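Local coordinates for protein cytokinin riboside 5'-monophosphate phosphoribohydrolase (Streptomyces coelicolor, PDB 5ZI9) that is a member of the lysine decarboxylase-like (SLOG) family, built around a Rossmann-like parallel sheet and assembled from several copies of itself, at residues G64-F78 / M161-L173. Residues are numbered along the deposited sequence; the frame is centred on the assembly and turned at random.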
loop_
_atom_site.group_PDB
_atom_site.type_symbol
_atom_site.label_atom_id
_atom_site.label_comp_id
_atom_site.label_asym_id
_atom_site.label_seq_id
_atom_site.Cartn_x
_atom_site.Cartn_y
_atom_site.Cartn_z
ATOM N N GLY B 64 1.449 3.304 -14.875
ATOM C CA GLY B 64 1.330 4.524 -15.658
ATOM C C GLY B 64 2.403 5.551 -15.334
ATOM O O GLY B 64 3.120 5.966 -16.214
ATOM N N PHE B 65 2.544 5.936 -14.077
ATOM C CA PHE B 65 3.488 6.972 -13.715
ATOM C C PHE B 65 4.929 6.574 -13.981
ATOM O O PHE B 65 5.799 7.416 -14.174
ATOM C CB PHE B 65 3.357 7.268 -12.245
ATOM C CG PHE B 65 2.038 7.847 -11.847
ATOM C CD1 PHE B 65 1.139 8.296 -12.788
ATOM C CD2 PHE B 65 1.715 7.984 -10.500
ATOM C CE1 PHE B 65 -0.053 8.868 -12.399
ATOM C CE2 PHE B 65 0.528 8.554 -10.120
ATOM C CZ PHE B 65 -0.347 8.994 -11.066
ATOM N N GLY B 66 5.174 5.280 -13.917
ATOM C CA GLY B 66 6.473 4.725 -14.118
ATOM C C GLY B 66 6.795 4.825 -15.580
ATOM O O GLY B 66 7.900 5.252 -15.901
ATOM N N THR B 67 5.861 4.463 -16.467
ATOM C CA THR B 67 6.210 4.458 -17.861
ATOM C C THR B 67 6.140 5.854 -18.461
ATOM O O THR B 67 6.720 6.068 -19.491
ATOM C CB THR B 67 5.441 3.421 -18.746
ATOM O OG1 THR B 67 4.262 3.995 -19.270
ATOM C CG2 THR B 67 5.128 2.067 -18.035
ATOM N N LEU B 68 5.450 6.796 -17.829
ATOM C CA LEU B 68 5.374 8.161 -18.332
ATOM C C LEU B 68 6.254 9.108 -17.513
ATOM O O LEU B 68 6.091 10.307 -17.582
ATOM C CB LEU B 68 3.923 8.623 -18.334
ATOM C CG LEU B 68 2.988 7.752 -19.193
ATOM C CD1 LEU B 68 1.532 8.102 -18.934
ATOM C CD2 LEU B 68 3.271 7.872 -20.676
ATOM N N ALA B 69 7.239 8.571 -16.802
ATOM C CA ALA B 69 8.031 9.371 -15.868
ATOM C C ALA B 69 8.887 10.447 -16.497
ATOM O O ALA B 69 9.135 11.448 -15.858
ATOM C CB ALA B 69 8.909 8.488 -15.006
ATOM N N GLU B 70 9.348 10.228 -17.724
ATOM C CA GLU B 70 10.266 11.152 -18.372
ATOM C C GLU B 70 9.624 11.726 -19.616
ATOM O O GLU B 70 10.292 12.107 -20.557
ATOM C CB GLU B 70 11.622 10.444 -18.644
ATOM C CG GLU B 70 12.766 10.915 -17.725
ATOM C CD GLU B 70 13.497 9.781 -17.022
ATOM O OE1 GLU B 70 13.697 8.726 -17.671
ATOM O OE2 GLU B 70 13.856 9.942 -15.819
ATOM N N LEU B 71 8.307 11.812 -19.620
ATOM C CA LEU B 71 7.620 12.478 -20.715
ATOM C C LEU B 71 7.964 13.934 -20.667
ATOM O O LEU B 71 7.964 14.497 -19.587
ATOM C CB LEU B 71 6.102 12.386 -20.576
ATOM C CG LEU B 71 5.323 11.434 -21.470
ATOM C CD1 LEU B 71 3.916 11.981 -21.660
ATOM C CD2 LEU B 71 5.965 11.185 -22.823
ATOM N N PRO B 72 8.253 14.557 -21.822
ATOM C CA PRO B 72 8.360 16.026 -21.864
ATOM C C PRO B 72 6.977 16.654 -21.928
ATOM O O PRO B 72 6.000 15.934 -21.964
ATOM C CB PRO B 72 9.124 16.271 -23.167
ATOM C CG PRO B 72 8.695 15.153 -24.040
ATOM C CD PRO B 72 8.607 13.960 -23.123
ATOM N N PRO B 73 6.883 17.985 -21.938
ATOM C CA PRO B 73 5.629 18.700 -22.102
ATOM C C PRO B 73 4.800 18.175 -23.258
ATOM O O PRO B 73 5.357 17.975 -24.344
ATOM C CB PRO B 73 6.107 20.100 -22.426
ATOM C CG PRO B 73 7.342 20.249 -21.625
ATOM C CD PRO B 73 7.932 18.878 -21.424
ATOM N N ALA B 74 3.499 17.938 -23.039
ATOM C CA ALA B 74 2.671 17.316 -24.075
ATOM C C ALA B 74 1.353 17.981 -24.255
ATOM O O ALA B 74 0.936 18.756 -23.414
ATOM C CB ALA B 74 2.435 15.857 -23.753
ATOM N N ILE B 75 0.718 17.669 -25.377
ATOM C CA ILE B 75 -0.664 18.043 -25.658
ATOM C C ILE B 75 -1.443 16.760 -25.946
ATOM O O ILE B 75 -0.949 15.891 -26.628
ATOM C CB ILE B 75 -0.744 18.991 -26.869
ATOM C CG1 ILE B 75 -0.117 20.346 -26.528
ATOM C CG2 ILE B 75 -2.171 19.136 -27.392
ATOM C CD1 ILE B 75 -0.791 21.120 -25.423
ATOM N N SER B 76 -2.650 16.652 -25.422
ATOM C CA SER B 76 -3.459 15.455 -25.625
ATOM C C SER B 76 -4.454 15.726 -26.730
ATOM O O SER B 76 -5.201 16.698 -26.646
ATOM C CB SER B 76 -4.191 15.030 -24.349
ATOM O OG SER B 76 -3.301 14.400 -23.451
ATOM N N VAL B 77 -4.457 14.854 -27.746
ATOM C CA VAL B 77 -5.290 15.024 -28.942
ATOM C C VAL B 77 -6.362 13.959 -29.027
ATOM O O VAL B 77 -6.101 12.797 -28.789
ATOM C CB VAL B 77 -4.422 15.031 -30.222
ATOM C CG1 VAL B 77 -5.297 15.230 -31.466
ATOM C CG2 VAL B 77 -3.386 16.129 -30.083
ATOM N N PHE B 78 -7.568 14.388 -29.351
ATOM C CA PHE B 78 -8.754 13.531 -29.368
ATOM C C PHE B 78 -9.467 13.758 -30.662
ATOM O O PHE B 78 -9.334 14.798 -31.312
ATOM C CB PHE B 78 -9.728 13.879 -28.231
ATOM C CG PHE B 78 -9.114 13.784 -26.881
ATOM C CD1 PHE B 78 -9.056 12.563 -26.214
ATOM C CD2 PHE B 78 -8.526 14.907 -26.300
ATOM C CE1 PHE B 78 -8.431 12.481 -24.989
ATOM C CE2 PHE B 78 -7.940 14.826 -25.071
ATOM C CZ PHE B 78 -7.874 13.613 -24.424
ATOM N N MET B 161 -7.163 10.321 -16.010
ATOM C CA MET B 161 -6.313 11.189 -15.274
ATOM C C MET B 161 -4.952 11.350 -15.947
ATOM O O MET B 161 -4.336 12.387 -15.796
ATOM C CB MET B 161 -6.210 10.734 -13.832
ATOM C CG MET B 161 -4.930 10.072 -13.409
ATOM S SD MET B 161 -4.009 11.275 -12.467
ATOM C CE MET B 161 -3.413 10.268 -11.146
ATOM N N MET B 162 -4.495 10.369 -16.715
ATOM C CA MET B 162 -3.202 10.482 -17.419
ATOM C C MET B 162 -3.215 11.542 -18.576
ATOM O O MET B 162 -2.203 12.231 -18.864
ATOM C CB MET B 162 -2.801 9.127 -17.981
ATOM C CG MET B 162 -2.784 7.982 -16.976
ATOM S SD MET B 162 -1.348 7.976 -15.932
ATOM C CE MET B 162 -1.908 6.949 -14.574
ATOM N N PHE B 163 -4.381 11.665 -19.215
ATOM C CA PHE B 163 -4.608 12.617 -20.292
ATOM C C PHE B 163 -4.440 14.024 -19.801
ATOM O O PHE B 163 -3.986 14.845 -20.550
ATOM C CB PHE B 163 -6.017 12.489 -20.899
ATOM C CG PHE B 163 -6.186 11.348 -21.876
ATOM C CD1 PHE B 163 -5.323 11.208 -22.956
ATOM C CD2 PHE B 163 -7.244 10.452 -21.763
ATOM C CE1 PHE B 163 -5.480 10.190 -23.877
ATOM C CE2 PHE B 163 -7.404 9.434 -22.681
ATOM C CZ PHE B 163 -6.526 9.303 -23.740
ATOM N N VAL B 164 -4.818 14.311 -18.562
ATOM C CA VAL B 164 -4.672 15.674 -17.998
ATOM C C VAL B 164 -3.339 15.938 -17.330
ATOM O O VAL B 164 -2.735 16.962 -17.528
ATOM C CB VAL B 164 -5.791 15.967 -17.010
ATOM C CG1 VAL B 164 -5.632 17.360 -16.411
ATOM C CG2 VAL B 164 -7.129 15.838 -17.751
ATOM N N LYS B 165 -2.891 14.985 -16.544
ATOM C CA LYS B 165 -1.678 15.103 -15.752
ATOM C C LYS B 165 -0.434 15.349 -16.589
ATOM O O LYS B 165 0.467 16.057 -16.153
ATOM C CB LYS B 165 -1.497 13.817 -14.907
ATOM C CG LYS B 165 -0.306 13.838 -13.940
ATOM C CD LYS B 165 -0.159 12.525 -13.166
ATOM C CE LYS B 165 1.298 12.160 -12.914
ATOM N NZ LYS B 165 1.701 12.533 -11.542
ATOM N N TYR B 166 -0.353 14.709 -17.751
ATOM C CA TYR B 166 0.868 14.770 -18.578
ATOM C C TYR B 166 0.737 15.760 -19.717
ATOM O O TYR B 166 1.680 15.914 -20.499
ATOM C CB TYR B 166 1.272 13.376 -19.105
ATOM C CG TYR B 166 1.696 12.496 -17.990
ATOM C CD1 TYR B 166 2.977 12.558 -17.486
ATOM C CD2 TYR B 166 0.778 11.636 -17.359
ATOM C CE1 TYR B 166 3.362 11.771 -16.422
ATOM C CE2 TYR B 166 1.149 10.868 -16.255
ATOM C CZ TYR B 166 2.436 10.935 -15.813
ATOM O OH TYR B 166 2.801 10.196 -14.749
ATOM N N ALA B 167 -0.416 16.417 -19.829
ATOM C CA ALA B 167 -0.645 17.390 -20.883
ATOM C C ALA B 167 -0.797 18.806 -20.312
ATOM O O ALA B 167 -1.054 18.979 -19.117
ATOM C CB ALA B 167 -1.851 17.003 -21.708
ATOM N N GLN B 168 -0.583 19.804 -21.173
ATOM C CA GLN B 168 -0.903 21.196 -20.873
ATOM C C GLN B 168 -2.010 21.758 -21.719
ATOM O O GLN B 168 -2.298 22.938 -21.596
ATOM C CB GLN B 168 0.319 22.099 -20.991
ATOM C CG GLN B 168 1.301 21.929 -19.846
ATOM C CD GLN B 168 2.459 21.085 -20.273
ATOM O OE1 GLN B 168 3.308 21.583 -21.031
ATOM N NE2 GLN B 168 2.485 19.788 -19.856
ATOM N N GLY B 169 -2.662 20.942 -22.540
ATOM C CA GLY B 169 -3.833 21.413 -23.249
ATOM C C GLY B 169 -4.411 20.313 -24.097
ATOM O O GLY B 169 -3.773 19.258 -24.295
ATOM N N PHE B 170 -5.635 20.553 -24.579
ATOM C CA PHE B 170 -6.308 19.614 -25.482
ATOM C C PHE B 170 -6.498 20.236 -26.854
ATOM O O PHE B 170 -6.785 21.425 -26.987
ATOM C CB PHE B 170 -7.699 19.186 -24.985
ATOM C CG PHE B 170 -7.696 18.182 -23.872
ATOM C CD1 PHE B 170 -6.542 17.844 -23.159
ATOM C CD2 PHE B 170 -8.889 17.627 -23.464
ATOM C CE1 PHE B 170 -6.577 16.930 -22.128
ATOM C CE2 PHE B 170 -8.926 16.724 -22.411
ATOM C CZ PHE B 170 -7.777 16.378 -21.749
ATOM N N VAL B 171 -6.363 19.392 -27.867
ATOM C CA VAL B 171 -6.836 19.720 -29.179
ATOM C C VAL B 171 -7.833 18.634 -29.575
ATOM O O VAL B 171 -7.563 17.449 -29.463
ATOM C CB VAL B 171 -5.710 19.769 -30.212
ATOM C CG1 VAL B 171 -6.267 20.281 -31.517
ATOM C CG2 VAL B 171 -4.595 20.662 -29.741
ATOM N N VAL B 172 -8.970 19.052 -30.074
ATOM C CA VAL B 172 -10.033 18.155 -30.235
ATOM C C VAL B 172 -10.437 18.219 -31.669
ATOM O O VAL B 172 -11.097 19.151 -32.095
ATOM C CB VAL B 172 -11.226 18.525 -29.321
ATOM C CG1 VAL B 172 -12.346 17.518 -29.462
ATOM C CG2 VAL B 172 -10.790 18.580 -27.866
ATOM N N LEU B 173 -10.072 17.184 -32.402
ATOM C CA LEU B 173 -10.606 16.988 -33.733
ATOM C C LEU B 173 -12.048 16.496 -33.680
ATOM O O LEU B 173 -12.503 15.977 -32.662
ATOM C CB LEU B 173 -9.754 15.971 -34.482
ATOM C CG LEU B 173 -8.380 16.527 -34.836
ATOM C CD1 LEU B 173 -7.353 15.431 -34.700
ATOM C CD2 LEU B 173 -8.385 17.108 -36.241
HETATM O O HOH W 1 5.190 9.937 -14.008
#
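Ser76 and Phe78 are tied to the chain beside them by backbone bonds: Ser76 N donates to Gly169 O, Val171 N to Ser76 O and Phe78 N to Val171 O, and the series closes with Leu173 N on Phe78 O at 2.7 Å, a bent bond of 141° at the hydrogen. Strands 74-78 and 169-172 thus pair in parallel, regularly from Ser76 onward; the Gln168 N to Ala74 O bond lies before this, at the corner of the chain. Ser76 adds a side-chain link to helix 156-165, its OG donating to Phe163 O at 3.0 Å and approaching a lone pair of that oxygen within the plane of the carbonyl. A water joins Phe65 O to Tyr166 OH, donating to the carbonyl and accepting from the hydroxyl.

On the sheet face carrying Ser76 and Phe170, the Phe78 ring presents its edge to two faces in T-shaped (edge-to-face) contacts. CE1 stands over the centre of the Phe163 ring, and CE2 over that of Phe170, with planes at 68° and 55° and centroids 4.9 and 4.6 Å apart respectively. On the other face Ile75 CG2 meets Val171 CG2 at 3.7 Å.

Farther out, the extended start of Lys165 (CG anti to the backbone N) and the bends at chi3 and chi4 carry CE and NZ over one face of Phe65; NZ, 4.2 Å from the ring centroid, makes a cation-pi contact and a salt bridge to Asp50 of a second subunit. Met161 CE meets the ring edge. Leu68 CB covers a face of Tyr166, 3.9 Å from its centroid.

The paired strands are central in the Rossmann-like parallel sheet, between strands 106-109 and 200-203, and helix 177-191 packs against Phe78, Phe163 and Phe170.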